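Local coordinates for carbohydrate binding protein, putative, cpb33A (Cellvibrio japonicus, PDB 5FJQ), which is a copper-dependent lytic polysaccharide monooxygenase important for efficient chitin utilization, represented here by its catalytic domain cut from a longer protein, at residues T97-T102 with A134-V139; K103-Y108 with S140-I145. All coordinates share one frame; numbering follows the deposited sequence.

How the contacts relate
From the copper-binding N terminus the chain runs through strand 88-96 into the loop that carries the second copper ligand, His100, and then into strand 102-109. It continues through strand 126-130 and a further loop to strand 139-146. Contact 1 closes this excursion at its surface end, where loop 97-102 lies along 134-139. Contact 2 closes it again in the core, packing 103-108 against 140-145 across the two sheets of the beta-sandwich. The segments alternate along the chain, so the two closures cross. Their centres lie about 13 Å apart, and Glu137 OE1 of contact 1 packs 4.0 Å from Phe105 CE1 of contact 2.

Contact 1. Residues T97-T102 with A134-V139; sequences TAAHKT and ADQEWV. With CU (copper (II) ion), chain D.
Thr102 and Ala134 are joined by two backbone hydrogen bonds, Thr102 N to Ala134 O at 2.9 Å and Ala134 N to Thr102 O at 2.9 Å, which make a single antiparallel bridge. Beyond it the segments run on antiparallel, and Gln136 CA meets His100 O in a CA-H...O contact. On the outer side the Lys101 chain is kinked at chi2 (-148°) and chi4 (-84°), which carries NZ over to Gln136 OE1 at 2.7 Å, tilted 30° from the carbonyl plane. The same NZ forms a long salt bridge of 3.5 Å with Asp135 OD1, whose stronger partner is Arg165. Toward the other end, Ala99 CB packs on Gln136 CB at 3.4 Å and lies over one face of the Trp138 indole, while Thr97 O reaches the edge of that ring at CZ3.

This loop belongs to the copper surface of the lytic polysaccharide monooxygenase domain: the His100 side chain leaves the backbone away from 134-139, and its NE2 binds the copper at 1.9 Å, with His1 completing the histidine ligation. Between the backbones, one water accepts from both His100 N and Glu137 N. A second water lies 2.7 Å from each of Thr102 OG1, Asp135 O and Glu137 OE1. Further out, Ser140 OG hydrogen-bonds Glu137 OE1, Trp159 NE1 bonds Thr102 OG1, and Lys101 N donates to Asp166 OD2.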
ATOM      1  N   THR A  97     -13.383   5.691  -0.165  1.00 20.90           N
ATOM      2  CA  THR A  97     -14.303   6.501  -0.983  1.00 18.83           C
ATOM      3  C   THR A  97     -15.606   5.777  -1.153  1.00 20.82           C
ATOM      4  O   THR A  97     -16.646   6.408  -1.308  1.00 20.72           O
ATOM      5  CB  THR A  97     -13.685   6.836  -2.352  1.00 19.11           C
ATOM      6  OG1 THR A  97     -13.469   5.605  -3.122  1.00 18.78           O
ATOM      7  CG2 THR A  97     -12.400   7.678  -2.110  1.00 19.52           C
ATOM      8  N   ALA A  98     -15.543   4.437  -1.235  1.00 20.79           N
ATOM      9  CA  ALA A  98     -16.741   3.644  -1.228  1.00 21.55           C
ATOM     10  C   ALA A  98     -16.538   2.532  -0.205  1.00 25.10           C
ATOM     11  O   ALA A  98     -15.729   1.635  -0.438  1.00 27.22           O
ATOM     12  CB  ALA A  98     -17.013   3.071  -2.623  1.00 22.73           C
ATOM     13  N   ALA A  99     -17.332   2.535   0.860  1.00 23.36           N
ATOM     14  CA  ALA A  99     -17.280   1.487   1.898  1.00 23.32           C
ATOM     15  C   ALA A  99     -17.671   0.090   1.384  1.00 25.70           C
ATOM     16  O   ALA A  99     -18.392  -0.027   0.401  1.00 26.41           O
ATOM     17  CB  ALA A  99     -18.151   1.877   3.051  1.00 24.42           C
ATOM     18  N   HIS A 100     -17.171  -0.957   2.043  1.00 23.29           N
ATOM     19  CA  HIS A 100     -17.497  -2.318   1.699  1.00 20.62           C
ATOM     20  C   HIS A 100     -17.525  -3.142   2.994  1.00 22.02           C
ATOM     21  O   HIS A 100     -16.956  -2.709   4.030  1.00 16.80           O
ATOM     22  CB  HIS A 100     -16.506  -2.894   0.696  1.00 18.55           C
ATOM     23  CG  HIS A 100     -16.504  -2.204  -0.639  1.00 16.86           C
ATOM     24  ND1 HIS A 100     -17.650  -2.016  -1.374  1.00 17.14           N
ATOM     25  CD2 HIS A 100     -15.500  -1.658  -1.365  1.00 15.08           C
ATOM     26  CE1 HIS A 100     -17.351  -1.416  -2.523  1.00 15.86           C
ATOM     27  NE2 HIS A 100     -16.054  -1.164  -2.525  1.00 15.54           N
ATOM     28  N   LYS A 101     -18.207  -4.307   2.950  1.00 22.87           N
ATOM     29  CA  LYS A 101     -18.118  -5.282   4.049  1.00 23.00           C
ATOM     30  C   LYS A 101     -16.715  -5.859   3.910  1.00 22.52           C
ATOM     31  O   LYS A 101     -16.249  -6.020   2.811  1.00 19.35           O
ATOM     32  CB  LYS A 101     -19.213  -6.359   3.971  1.00 26.47           C
ATOM     33  CG  LYS A 101     -20.609  -5.796   3.800  1.00 26.04           C
ATOM     34  CD  LYS A 101     -21.649  -6.676   4.461  1.00 30.63           C
ATOM     35  CE  LYS A 101     -22.919  -5.902   4.832  1.00 32.90           C
ATOM     36  NZ  LYS A 101     -22.779  -5.207   6.152  1.00 36.08           N
ATOM     37  N   THR A 102     -16.034  -6.070   5.038  1.00 20.44           N
ATOM     38  CA  THR A 102     -14.569  -6.346   5.095  1.00 20.31           C
ATOM     39  C   THR A 102     -14.339  -7.704   5.750  1.00 19.67           C
ATOM     40  O   THR A 102     -14.836  -7.960   6.862  1.00 22.78           O
ATOM     41  CB  THR A 102     -13.843  -5.254   5.926  1.00 19.73           C
ATOM     42  OG1 THR A 102     -13.981  -4.003   5.234  1.00 21.84           O
ATOM     43  CG2 THR A 102     -12.371  -5.546   6.114  1.00 17.33           C
ATOM     44  N   ALA A 134     -15.065  -6.484   9.293  1.00 17.61           N
ATOM     45  CA  ALA A 134     -15.733  -5.236   9.688  1.00 19.78           C
ATOM     46  C   ALA A 134     -16.978  -5.056   8.867  1.00 21.14           C
ATOM     47  O   ALA A 134     -17.045  -5.569   7.736  1.00 19.43           O
ATOM     48  CB  ALA A 134     -14.807  -4.032   9.449  1.00 19.03           C
ATOM     49  N   ASP A 135     -17.926  -4.262   9.374  1.00 24.32           N
ATOM     50  CA  ASP A 135     -18.927  -3.721   8.438  1.00 28.63           C
ATOM     51  C   ASP A 135     -18.355  -2.520   7.653  1.00 27.57           C
ATOM     52  O   ASP A 135     -17.132  -2.263   7.690  1.00 24.63           O
ATOM     53  CB  ASP A 135     -20.243  -3.412   9.123  1.00 27.99           C
ATOM     54  CG  ASP A 135     -20.840  -4.644   9.796  1.00 32.67           C
ATOM     55  OD1 ASP A 135     -20.985  -5.681   9.117  1.00 31.76           O
ATOM     56  OD2 ASP A 135     -21.100  -4.585  11.038  1.00 34.10           O
ATOM     57  N   GLN A 136     -19.228  -1.817   6.924  1.00 26.19           N
ATOM     58  CA  GLN A 136     -18.765  -0.730   6.059  1.00 27.17           C
ATOM     59  C   GLN A 136     -18.296   0.362   6.946  1.00 24.87           C
ATOM     60  O   GLN A 136     -18.866   0.526   7.975  1.00 28.00           O
ATOM     61  CB  GLN A 136     -19.864  -0.233   5.143  1.00 30.00           C
ATOM     62  CG  GLN A 136     -20.389  -1.324   4.234  1.00 32.06           C
ATOM     63  CD  GLN A 136     -21.750  -1.815   4.687  1.00 37.68           C
ATOM     64  OE1 GLN A 136     -21.901  -2.694   5.570  1.00 34.87           O
ATOM     65  NE2 GLN A 136     -22.768  -1.200   4.114  1.00 40.89           N
ATOM     66  N   GLU A 137     -17.230   1.040   6.557  1.00 22.03           N
ATOM     67  CA  GLU A 137     -16.597   2.057   7.317  1.00 24.06           C
ATOM     68  C   GLU A 137     -16.169   3.090   6.339  1.00 21.63           C
ATOM     69  O   GLU A 137     -15.544   2.769   5.379  1.00 21.41           O
ATOM     70  CB  GLU A 137     -15.336   1.507   7.935  1.00 23.90           C
ATOM     71  CG  GLU A 137     -15.629   0.668   9.180  1.00 24.89           C
ATOM     72  CD  GLU A 137     -14.386  -0.011   9.671  1.00 25.70           C
ATOM     73  OE1 GLU A 137     -13.651  -0.645   8.858  1.00 24.24           O
ATOM     74  OE2 GLU A 137     -14.166   0.079  10.885  1.00 25.31           O
ATOM     75  N   TRP A 138     -16.513   4.342   6.590  1.00 20.35           N
ATOM     76  CA  TRP A 138     -15.972   5.380   5.777  1.00 22.17           C
ATOM     77  C   TRP A 138     -14.501   5.584   6.023  1.00 18.73           C
ATOM     78  O   TRP A 138     -13.752   6.025   5.128  1.00 16.86           O
ATOM     79  CB  TRP A 138     -16.769   6.672   6.026  1.00 28.84           C
ATOM     80  CG  TRP A 138     -18.164   6.580   5.440  1.00 38.30           C
ATOM     81  CD1 TRP A 138     -19.357   6.579   6.126  1.00 42.08           C
ATOM     82  CD2 TRP A 138     -18.494   6.430   4.041  1.00 46.11           C
ATOM     83  NE1 TRP A 138     -20.405   6.470   5.233  1.00 46.87           N
ATOM     84  CE2 TRP A 138     -19.905   6.376   3.951  1.00 49.36           C
ATOM     85  CE3 TRP A 138     -17.727   6.352   2.847  1.00 47.35           C
ATOM     86  CZ2 TRP A 138     -20.575   6.256   2.706  1.00 53.92           C
ATOM     87  CZ3 TRP A 138     -18.385   6.227   1.622  1.00 51.08           C
ATOM     88  CH2 TRP A 138     -19.796   6.178   1.559  1.00 53.62           C
ATOM     89  N   VAL A 139     -14.086   5.336   7.269  1.00 18.04           N
ATOM     90  CA  VAL A 139     -12.709   5.479   7.632  1.00 18.27           C
ATOM     91  C   VAL A 139     -12.355   4.249   8.450  1.00 18.53           C
ATOM     92  O   VAL A 139     -13.129   3.817   9.316  1.00 21.43           O
ATOM     93  CB  VAL A 139     -12.412   6.739   8.467  1.00 20.79           C
ATOM     94  CG1 VAL A 139     -10.911   6.803   8.691  1.00 20.22           C
ATOM     95  CG2 VAL A 139     -12.855   8.026   7.746  1.00 19.24           C
TER
HETATM   96 CU    CU D1217     -14.845  -0.272  -3.701  1.00 22.62          CU
HETATM   97  O   HOH W   1     -15.497  -0.237   4.322  1.00 20.01           O
HETATM   98  O   HOH W   2     -14.726  -1.831   6.629  1.00 21.87           O

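Contact 2. Residues K103-Y108 with S140-I145; sequences KYFRYY and STHNVI
Phe105, Tyr107 and His142 all set CG anti to their own carbonyl carbon (chi1 -68°, -59° and -50°), and this brings the three rings together as an aromatic cluster between the two strands. The strands belong to opposite sheets of the beta-sandwich, the immunoglobulin-like core of lytic polysaccharide monooxygenases. Their axes come within 9.1 Å, and they run in roughly the same direction, 27° apart. No backbone hydrogen bond links them; alternate side chains fill the interface, Phe105 and Tyr107 from one sheet, Ser140, His142 and Val144 from the other.

His142 is the central piece. Its imidazole presents one face to Phe105, with the two ring planes inclined by 36°, although the exact fit of these two side chains is doubtful because some of their atoms are modelled too close. Tyr107 OH and His142 ND1 share a hydrogen bond of 2.8 Å; the hydroxyl approaches near the imidazole plane and fixes how that ring is rotated. The bond pairs two polar groups within a buried interface.

Ser140 lies against the CZ end of the phenyl ring, with CB over its face 4.1 Å from the centroid in a CH-pi contact. Ser140 OG lies 3.3 Å from Phe105 CZ, while its polar partners are Glu137 and Asn96. Trp159 stacks on the Phe105 ring and Trp94 also meets it, so the cluster extends into both sheets. The side chain of Phe105 is at its nearest atom about 10 Å from the copper ion.

At the other end of the interface, Val144 sends CG2 over the middle of the Tyr107 ring, 3.8 Å from the centroid and 7° off the ring normal.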
ATOM      1  N   LYS A 103     -13.567  -8.545   5.066  1.00 23.34           N
ATOM      2  CA  LYS A 103     -13.009  -9.769   5.645  1.00 19.31           C
ATOM      3  C   LYS A 103     -11.832  -9.379   6.545  1.00 19.76           C
ATOM      4  O   LYS A 103     -11.694  -9.870   7.700  1.00 16.21           O
ATOM      5  CB  LYS A 103     -12.598 -10.730   4.538  1.00 23.09           C
ATOM      6  CG  LYS A 103     -12.280 -12.128   5.037  1.00 25.33           C
ATOM      7  CD  LYS A 103     -13.519 -12.834   5.548  1.00 29.79           C
ATOM      8  CE  LYS A 103     -14.028 -13.854   4.547  1.00 34.43           C
ATOM      9  NZ  LYS A 103     -15.408 -14.302   4.880  1.00 37.20           N
ATOM     10  N   TYR A 104     -11.006  -8.451   6.069  1.00 19.53           N
ATOM     11  CA  TYR A 104      -9.868  -7.920   6.864  1.00 17.36           C
ATOM     12  C   TYR A 104      -9.110  -6.757   6.247  1.00 15.87           C
ATOM     13  O   TYR A 104      -9.085  -6.575   4.995  1.00 15.30           O
ATOM     14  CB  TYR A 104      -8.835  -9.031   7.147  1.00 19.57           C
ATOM     15  CG  TYR A 104      -8.292  -9.729   5.930  1.00 20.12           C
ATOM     16  CD1 TYR A 104      -7.336  -9.107   5.093  1.00 20.28           C
ATOM     17  CD2 TYR A 104      -8.651 -11.033   5.660  1.00 20.80           C
ATOM     18  CE1 TYR A 104      -6.795  -9.772   4.011  1.00 21.11           C
ATOM     19  CE2 TYR A 104      -8.122 -11.719   4.579  1.00 22.11           C
ATOM     20  CZ  TYR A 104      -7.206 -11.084   3.744  1.00 21.50           C
ATOM     21  OH  TYR A 104      -6.740 -11.761   2.671  1.00 19.64           O
ATOM     22  N   PHE A 105      -8.453  -5.985   7.094  1.00 13.97           N
ATOM     23  CA  PHE A 105      -7.322  -5.156   6.617  1.00 13.93           C
ATOM     24  C   PHE A 105      -6.093  -5.804   7.198  1.00 16.00           C
ATOM     25  O   PHE A 105      -5.982  -5.967   8.480  1.00 16.50           O
ATOM     26  CB  PHE A 105      -7.395  -3.676   7.097  1.00 15.76           C
ATOM     27  CG  PHE A 105      -8.548  -2.885   6.478  1.00 16.12           C
ATOM     28  CD1 PHE A 105      -9.835  -2.975   7.005  1.00 16.55           C
ATOM     29  CD2 PHE A 105      -8.357  -2.129   5.313  1.00 15.25           C
ATOM     30  CE1 PHE A 105     -10.930  -2.270   6.441  1.00 16.94           C
ATOM     31  CE2 PHE A 105      -9.434  -1.433   4.749  1.00 14.83           C
ATOM     32  CZ  PHE A 105     -10.720  -1.527   5.286  1.00 15.91           C
ATOM     33  N   ARG A 106      -5.118  -6.074   6.337  1.00 13.30           N
ATOM     34  CA  ARG A 106      -3.853  -6.599   6.807  1.00 12.61           C
ATOM     35  C   ARG A 106      -2.671  -5.722   6.458  1.00 11.81           C
ATOM     36  O   ARG A 106      -2.627  -5.098   5.377  1.00 10.35           O
ATOM     37  CB  ARG A 106      -3.556  -8.010   6.217  1.00 12.05           C
ATOM     38  CG  ARG A 106      -4.361  -9.095   6.870  1.00 14.79           C
ATOM     39  CD  ARG A 106      -4.094 -10.429   6.179  1.00 14.76           C
ATOM     40  NE  ARG A 106      -4.970 -11.414   6.815  1.00 18.61           N
ATOM     41  CZ  ARG A 106      -5.270 -12.617   6.311  1.00 19.83           C
ATOM     42  NH1 ARG A 106      -4.828 -12.961   5.124  1.00 20.15           N
ATOM     43  NH2 ARG A 106      -6.098 -13.436   6.960  1.00 20.67           N
ATOM     44  N   TYR A 107      -1.718  -5.691   7.396  1.00 11.72           N
ATOM     45  CA  TYR A 107      -0.455  -5.056   7.128  1.00 12.51           C
ATOM     46  C   TYR A 107       0.721  -5.996   7.181  1.00 15.37           C
ATOM     47  O   TYR A 107       0.840  -6.841   8.130  1.00 16.92           O
ATOM     48  CB  TYR A 107      -0.209  -3.915   8.109  1.00 11.68           C
ATOM     49  CG  TYR A 107      -1.297  -2.872   8.031  1.00 11.23           C
ATOM     50  CD1 TYR A 107      -2.605  -3.181   8.415  1.00 12.48           C
ATOM     51  CD2 TYR A 107      -1.031  -1.607   7.540  1.00 12.41           C
ATOM     52  CE1 TYR A 107      -3.616  -2.218   8.383  1.00 12.42           C
ATOM     53  CE2 TYR A 107      -2.021  -0.615   7.516  1.00 12.57           C
ATOM     54  CZ  TYR A 107      -3.305  -0.958   7.863  1.00 11.66           C
ATOM     55  OH  TYR A 107      -4.256  -0.027   7.786  1.00 12.19           O
ATOM     56  N   TYR A 108       1.668  -5.702   6.281  1.00 15.83           N
ATOM     57  CA  TYR A 108       2.954  -6.448   6.181  1.00 16.69           C
ATOM     58  C   TYR A 108       4.057  -5.436   6.182  1.00 18.79           C
ATOM     59  O   TYR A 108       3.807  -4.211   5.974  1.00 18.05           O
ATOM     60  CB  TYR A 108       3.026  -7.278   4.885  1.00 15.92           C
ATOM     61  CG  TYR A 108       1.919  -8.264   4.773  1.00 15.65           C
ATOM     62  CD1 TYR A 108       0.586  -7.856   4.481  1.00 14.70           C
ATOM     63  CD2 TYR A 108       2.189  -9.640   4.928  1.00 14.04           C
ATOM     64  CE1 TYR A 108      -0.434  -8.798   4.409  1.00 15.69           C
ATOM     65  CE2 TYR A 108       1.183 -10.552   4.836  1.00 15.59           C
ATOM     66  CZ  TYR A 108      -0.083 -10.154   4.573  1.00 15.61           C
ATOM     67  OH  TYR A 108      -0.987 -11.131   4.530  1.00 17.01           O
ATOM     68  N   SER A 140     -11.221   3.657   8.154  1.00 17.71           N
ATOM     69  CA  SER A 140     -10.844   2.387   8.778  1.00 17.07           C
ATOM     70  C   SER A 140      -9.517   2.619   9.459  1.00 16.49           C
ATOM     71  O   SER A 140      -8.543   2.960   8.821  1.00 17.01           O
ATOM     72  CB  SER A 140     -10.729   1.271   7.695  1.00 18.01           C
ATOM     73  OG  SER A 140     -11.960   0.845   7.226  1.00 17.24           O
ATOM     74  N   THR A 141      -9.479   2.461  10.777  1.00 16.54           N
ATOM     75  CA  THR A 141      -8.281   2.754  11.510  1.00 17.52           C
ATOM     76  C   THR A 141      -7.708   1.512  12.186  1.00 18.77           C
ATOM     77  O   THR A 141      -8.403   0.769  12.880  1.00 17.06           O
ATOM     78  CB  THR A 141      -8.456   3.876  12.602  1.00 18.10           C
ATOM     79  OG1 THR A 141      -9.045   5.028  11.978  1.00 17.32           O
ATOM     80  CG2 THR A 141      -7.135   4.250  13.040  1.00 17.05           C
ATOM     81  N   HIS A 142      -6.414   1.307  11.960  1.00 18.90           N
ATOM     82  CA  HIS A 142      -5.744   0.148  12.497  1.00 15.84           C
ATOM     83  C   HIS A 142      -4.500   0.632  13.240  1.00 16.44           C
ATOM     84  O   HIS A 142      -3.654   1.286  12.689  1.00 13.86           O
ATOM     85  CB  HIS A 142      -5.435  -0.774  11.322  1.00 14.41           C
ATOM     86  CG  HIS A 142      -6.626  -1.007  10.453  1.00 13.19           C
ATOM     87  ND1 HIS A 142      -6.699  -0.559   9.147  1.00 13.51           N
ATOM     88  CD2 HIS A 142      -7.815  -1.589  10.718  1.00 12.51           C
ATOM     89  CE1 HIS A 142      -7.885  -0.863   8.647  1.00 12.97           C
ATOM     90  NE2 HIS A 142      -8.570  -1.519   9.566  1.00 12.98           N
ATOM     91  N   ASN A 143      -4.443   0.358  14.544  1.00 18.11           N
ATOM     92  CA  ASN A 143      -3.260   0.667  15.271  1.00 19.75           C
ATOM     93  C   ASN A 143      -2.213  -0.433  15.195  1.00 21.44           C
ATOM     94  O   ASN A 143      -2.233  -1.316  16.058  1.00 22.08           O
ATOM     95  CB  ASN A 143      -3.624   0.752  16.721  1.00 25.61           C
ATOM     96  CG  ASN A 143      -3.535   2.156  17.245  1.00 33.33           C
ATOM     97  OD1 ASN A 143      -4.174   3.086  16.691  1.00 36.69           O
ATOM     98  ND2 ASN A 143      -2.741   2.333  18.316  1.00 32.97           N
ATOM     99  N   VAL A 144      -1.277  -0.321  14.266  1.00 17.65           N
ATOM    100  CA  VAL A 144      -0.426  -1.459  13.821  1.00 17.31           C
ATOM    101  C   VAL A 144       0.738  -1.402  14.738  1.00 18.50           C
ATOM    102  O   VAL A 144       1.208  -0.281  15.045  1.00 17.28           O
ATOM    103  CB  VAL A 144       0.052  -1.231  12.365  1.00 16.45           C
ATOM    104  CG1 VAL A 144       1.016  -2.326  11.880  1.00 16.96           C
ATOM    105  CG2 VAL A 144      -1.164  -1.144  11.468  1.00 15.80           C
ATOM    106  N   ILE A 145       1.180  -2.544  15.283  1.00 17.29           N
ATOM    107  CA  ILE A 145       2.363  -2.463  16.108  1.00 19.43           C
ATOM    108  C   ILE A 145       3.600  -2.669  15.201  1.00 19.40           C
ATOM    109  O   ILE A 145       3.814  -3.765  14.633  1.00 18.85           O
ATOM    110  CB  ILE A 145       2.334  -3.406  17.362  1.00 20.57           C
ATOM    111  CG1 ILE A 145       1.064  -3.250  18.225  1.00 19.97           C
ATOM    112  CG2 ILE A 145       3.642  -3.376  18.152  1.00 22.24           C
ATOM    113  CD1 ILE A 145       0.576  -1.839  18.539  1.00 19.64           C
TER